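Local coordinates for CpuTA1 (Curtobacterium pusillum, PDB 5K3W), which belongs to the class IV aminotransferase family and carries a pyridoxal-5'-phosphate cofactor bound in a pocket of its fold, at residues G219-Q228 with Y248-S256. Residues are numbered along the deposited sequence; the frame is centred on the assembly and turned at random.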
loop_
_atom_site.group_PDB
_atom_site.type_symbol
_atom_site.label_atom_id
_atom_site.label_comp_id
_atom_site.label_asym_id
_atom_site.label_seq_id
_atom_site.Cartn_x
_atom_site.Cartn_y
_atom_site.Cartn_z
ATOM N N GLY A 219 -14.984 -21.244 27.876
ATOM C CA GLY A 219 -13.861 -21.102 28.774
ATOM C C GLY A 219 -12.499 -21.110 28.106
ATOM O O GLY A 219 -11.483 -21.063 28.804
ATOM N N VAL A 220 -12.442 -21.156 26.776
ATOM C CA VAL A 220 -11.175 -21.163 26.049
ATOM C C VAL A 220 -10.999 -19.838 25.315
ATOM O O VAL A 220 -11.948 -19.300 24.728
ATOM C CB VAL A 220 -11.089 -22.343 25.068
ATOM C CG1 VAL A 220 -9.763 -22.321 24.353
ATOM C CG2 VAL A 220 -11.257 -23.642 25.809
ATOM N N VAL A 221 -9.783 -19.303 25.364
ATOM C CA VAL A 221 -9.445 -18.050 24.704
ATOM C C VAL A 221 -8.618 -18.401 23.484
ATOM O O VAL A 221 -7.550 -19.012 23.612
ATOM C CB VAL A 221 -8.699 -17.097 25.646
ATOM C CG1 VAL A 221 -8.156 -15.894 24.893
ATOM C CG2 VAL A 221 -9.626 -16.652 26.776
ATOM N N ARG A 222 -9.125 -18.042 22.301
ATOM C CA ARG A 222 -8.541 -18.409 21.016
ATOM C C ARG A 222 -8.245 -17.171 20.182
ATOM O O ARG A 222 -8.808 -16.093 20.401
ATOM C CB ARG A 222 -9.476 -19.315 20.207
ATOM C CG ARG A 222 -10.071 -20.476 20.947
ATOM C CD ARG A 222 -10.996 -21.212 20.010
ATOM N NE ARG A 222 -10.976 -22.651 20.230
ATOM C CZ ARG A 222 -11.934 -23.318 20.859
ATOM N NH1 ARG A 222 -12.998 -22.674 21.333
ATOM N NH2 ARG A 222 -11.826 -24.631 21.010
ATOM N N THR A 223 -7.379 -17.353 19.184
ATOM C CA THR A 223 -6.987 -16.312 18.248
ATOM C C THR A 223 -6.652 -17.012 16.939
ATOM O O THR A 223 -6.122 -18.129 16.974
ATOM C CB THR A 223 -5.776 -15.491 18.739
ATOM O OG1 THR A 223 -5.779 -14.200 18.117
ATOM C CG2 THR A 223 -4.450 -16.183 18.386
ATOM N N PRO A 224 -6.949 -16.410 15.786
ATOM C CA PRO A 224 -6.569 -17.042 14.515
ATOM C C PRO A 224 -5.069 -17.294 14.464
ATOM O O PRO A 224 -4.266 -16.403 14.748
ATOM C CB PRO A 224 -7.005 -16.015 13.455
ATOM C CG PRO A 224 -8.077 -15.190 14.112
ATOM C CD PRO A 224 -7.689 -15.148 15.589
ATOM N N GLN A 225 -4.689 -18.520 14.103
ATOM C CA GLN A 225 -3.269 -18.828 14.011
ATOM C C GLN A 225 -2.622 -17.974 12.918
ATOM O O GLN A 225 -3.255 -17.614 11.928
ATOM C CB GLN A 225 -3.062 -20.326 13.777
ATOM C CG GLN A 225 -3.557 -20.870 12.451
ATOM C CD GLN A 225 -3.323 -22.374 12.326
ATOM O OE1 GLN A 225 -3.788 -23.155 13.156
ATOM N NE2 GLN A 225 -2.590 -22.780 11.297
ATOM N N THR A 226 -1.353 -17.626 13.119
ATOM C CA THR A 226 -0.741 -16.481 12.453
ATOM C C THR A 226 0.044 -16.842 11.191
ATOM O O THR A 226 0.760 -15.992 10.653
ATOM C CB THR A 226 0.169 -15.725 13.437
ATOM O OG1 THR A 226 1.318 -16.524 13.750
ATOM C CG2 THR A 226 -0.580 -15.425 14.717
ATOM N N ASP A 227 -0.065 -18.070 10.708
ATOM C CA ASP A 227 0.359 -18.369 9.352
ATOM C C ASP A 227 -0.757 -18.159 8.327
ATOM O O ASP A 227 -0.545 -18.416 7.142
ATOM C CB ASP A 227 0.878 -19.799 9.267
ATOM C CG ASP A 227 -0.171 -20.822 9.636
ATOM O OD1 ASP A 227 -1.220 -20.436 10.196
ATOM O OD2 ASP A 227 0.063 -22.020 9.386
ATOM N N GLN A 228 -1.925 -17.679 8.748
ATOM C CA GLN A 228 -3.027 -17.422 7.827
ATOM C C GLN A 228 -2.882 -16.079 7.111
ATOM O O GLN A 228 -3.883 -15.444 6.765
ATOM C CB GLN A 228 -4.360 -17.478 8.577
ATOM C CG GLN A 228 -4.782 -18.887 8.987
ATOM C CD GLN A 228 -5.970 -18.890 9.938
ATOM O OE1 GLN A 228 -7.117 -19.115 9.533
ATOM N NE2 GLN A 228 -5.698 -18.648 11.212
ATOM N N TYR A 248 -7.260 -19.542 32.182
ATOM C CA TYR A 248 -7.905 -19.883 30.921
ATOM C C TYR A 248 -6.948 -20.671 30.032
ATOM O O TYR A 248 -5.778 -20.307 29.903
ATOM C CB TYR A 248 -8.337 -18.636 30.168
ATOM C CG TYR A 248 -9.394 -17.813 30.846
ATOM C CD1 TYR A 248 -9.076 -16.983 31.918
ATOM C CD2 TYR A 248 -10.710 -17.827 30.385
ATOM C CE1 TYR A 248 -10.045 -16.204 32.525
ATOM C CE2 TYR A 248 -11.679 -17.054 30.986
ATOM C CZ TYR A 248 -11.344 -16.247 32.053
ATOM O OH TYR A 248 -12.312 -15.481 32.647
ATOM N N PRO A 249 -7.414 -21.733 29.394
ATOM C CA PRO A 249 -6.657 -22.291 28.262
ATOM C C PRO A 249 -6.694 -21.336 27.072
ATOM O O PRO A 249 -7.719 -20.715 26.778
ATOM C CB PRO A 249 -7.386 -23.604 27.942
ATOM C CG PRO A 249 -8.382 -23.804 29.065
ATOM C CD PRO A 249 -8.662 -22.461 29.652
ATOM N N THR A 250 -5.562 -21.231 26.384
ATOM C CA THR A 250 -5.435 -20.412 25.192
ATOM C C THR A 250 -5.072 -21.291 24.006
ATOM O O THR A 250 -4.461 -22.347 24.163
ATOM C CB THR A 250 -4.368 -19.337 25.373
ATOM O OG1 THR A 250 -3.163 -19.972 25.789
ATOM C CG2 THR A 250 -4.799 -18.309 26.421
ATOM N N GLU A 251 -5.425 -20.837 22.806
ATOM C CA GLU A 251 -5.312 -21.703 21.643
ATOM C C GLU A 251 -5.189 -20.869 20.376
ATOM O O GLU A 251 -5.979 -19.941 20.164
ATOM C CB GLU A 251 -6.524 -22.632 21.558
ATOM C CG GLU A 251 -6.407 -23.741 20.540
ATOM C CD GLU A 251 -7.668 -24.588 20.475
ATOM O OE1 GLU A 251 -8.409 -24.641 21.489
ATOM O OE2 GLU A 251 -7.921 -25.190 19.406
ATOM N N TYR A 252 -4.183 -21.196 19.560
ATOM C CA TYR A 252 -4.086 -20.738 18.185
ATOM C C TYR A 252 -4.723 -21.780 17.280
ATOM O O TYR A 252 -4.474 -22.977 17.437
ATOM C CB TYR A 252 -2.631 -20.527 17.768
ATOM C CG TYR A 252 -1.898 -19.479 18.570
ATOM C CD1 TYR A 252 -1.274 -19.809 19.760
ATOM C CD2 TYR A 252 -1.833 -18.152 18.140
ATOM C CE1 TYR A 252 -0.607 -18.852 20.505
ATOM C CE2 TYR A 252 -1.166 -17.194 18.870
ATOM C CZ TYR A 252 -0.549 -17.554 20.059
ATOM O OH TYR A 252 0.133 -16.627 20.811
ATOM N N ARG A 253 -5.528 -21.330 16.327
ATOM C CA ARG A 253 -6.179 -22.274 15.431
ATOM C C ARG A 253 -6.878 -21.514 14.315
ATOM O O ARG A 253 -6.928 -20.278 14.305
ATOM C CB ARG A 253 -7.171 -23.147 16.193
ATOM C CG ARG A 253 -8.215 -22.338 16.899
ATOM C CD ARG A 253 -9.598 -22.890 16.632
ATOM N NE ARG A 253 -9.766 -24.219 17.205
ATOM C CZ ARG A 253 -10.947 -24.743 17.507
ATOM N NH1 ARG A 253 -12.052 -24.039 17.289
ATOM N NH2 ARG A 253 -11.023 -25.961 18.036
ATOM N N ARG A 254 -7.398 -22.277 13.362
ATOM C CA ARG A 254 -8.292 -21.730 12.359
ATOM C C ARG A 254 -9.683 -21.591 12.949
ATOM O O ARG A 254 -10.215 -22.533 13.540
ATOM C CB ARG A 254 -8.336 -22.615 11.127
ATOM C CG ARG A 254 -6.994 -22.763 10.509
ATOM C CD ARG A 254 -7.057 -23.206 9.061
ATOM N NE ARG A 254 -5.696 -23.511 8.655
ATOM C CZ ARG A 254 -5.040 -24.595 9.058
ATOM N NH1 ARG A 254 -5.650 -25.473 9.852
ATOM N NH2 ARG A 254 -3.788 -24.801 8.661
ATOM N N ILE A 255 -10.262 -20.414 12.779
ATOM C CA ILE A 255 -11.558 -20.072 13.327
ATOM C C ILE A 255 -12.435 -19.666 12.151
ATOM O O ILE A 255 -12.248 -18.593 11.566
ATOM C CB ILE A 255 -11.438 -18.948 14.361
ATOM C CG1 ILE A 255 -10.427 -19.366 15.438
ATOM C CG2 ILE A 255 -12.801 -18.577 14.939
ATOM C CD1 ILE A 255 -10.152 -18.310 16.490
ATOM N N SER A 256 -13.364 -20.529 11.775
ATOM C CA SER A 256 -14.285 -20.168 10.704
ATOM C C SER A 256 -15.127 -18.965 11.120
ATOM O O SER A 256 -15.375 -18.732 12.308
ATOM C CB SER A 256 -15.196 -21.348 10.363
ATOM O OG SER A 256 -16.218 -21.483 11.339
HETATM O O HOH W 1 -8.774 -18.228 11.212
#
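V221 N donates to P249 O almost straight (2.9 Å, 178°), the first rung of a parallel ladder that T223 N continues to E251 O and Q225 N to R253 O, the last from well above the carbonyl plane. Over one face of the ladder the carboxylate of E251 is flanked by two arginines, one from each strand: R222 NH2 makes a long salt bridge of 3.5 Å to E251 OE1, while R253 NE reaches E251 OE2 at 3.0 Å by a weak bond. The two guanidiniums stack, planes 28° apart, with V220 CG1 on the far face of R222. E251, and E259 through its salt bridge to R253 NH1, probably offset the charge of the stacked pair. R253 CG sits between its backbone N and carbonyl carbon (chi1 58°), and the chain then bends back to lay the guanidinium over R222.

On the other face T223 CG2 meets Y252 CD2 at 3.3 Å, and V221 and T223 rest on helix 234-245. A water ties Q228 OE1 to I255 N beyond the strand ends. Strands 220-224 and 250-253 thus exemplify the beta-alpha-beta crossover: two parallel neighbours joined through a helix packed on one face of the sheet.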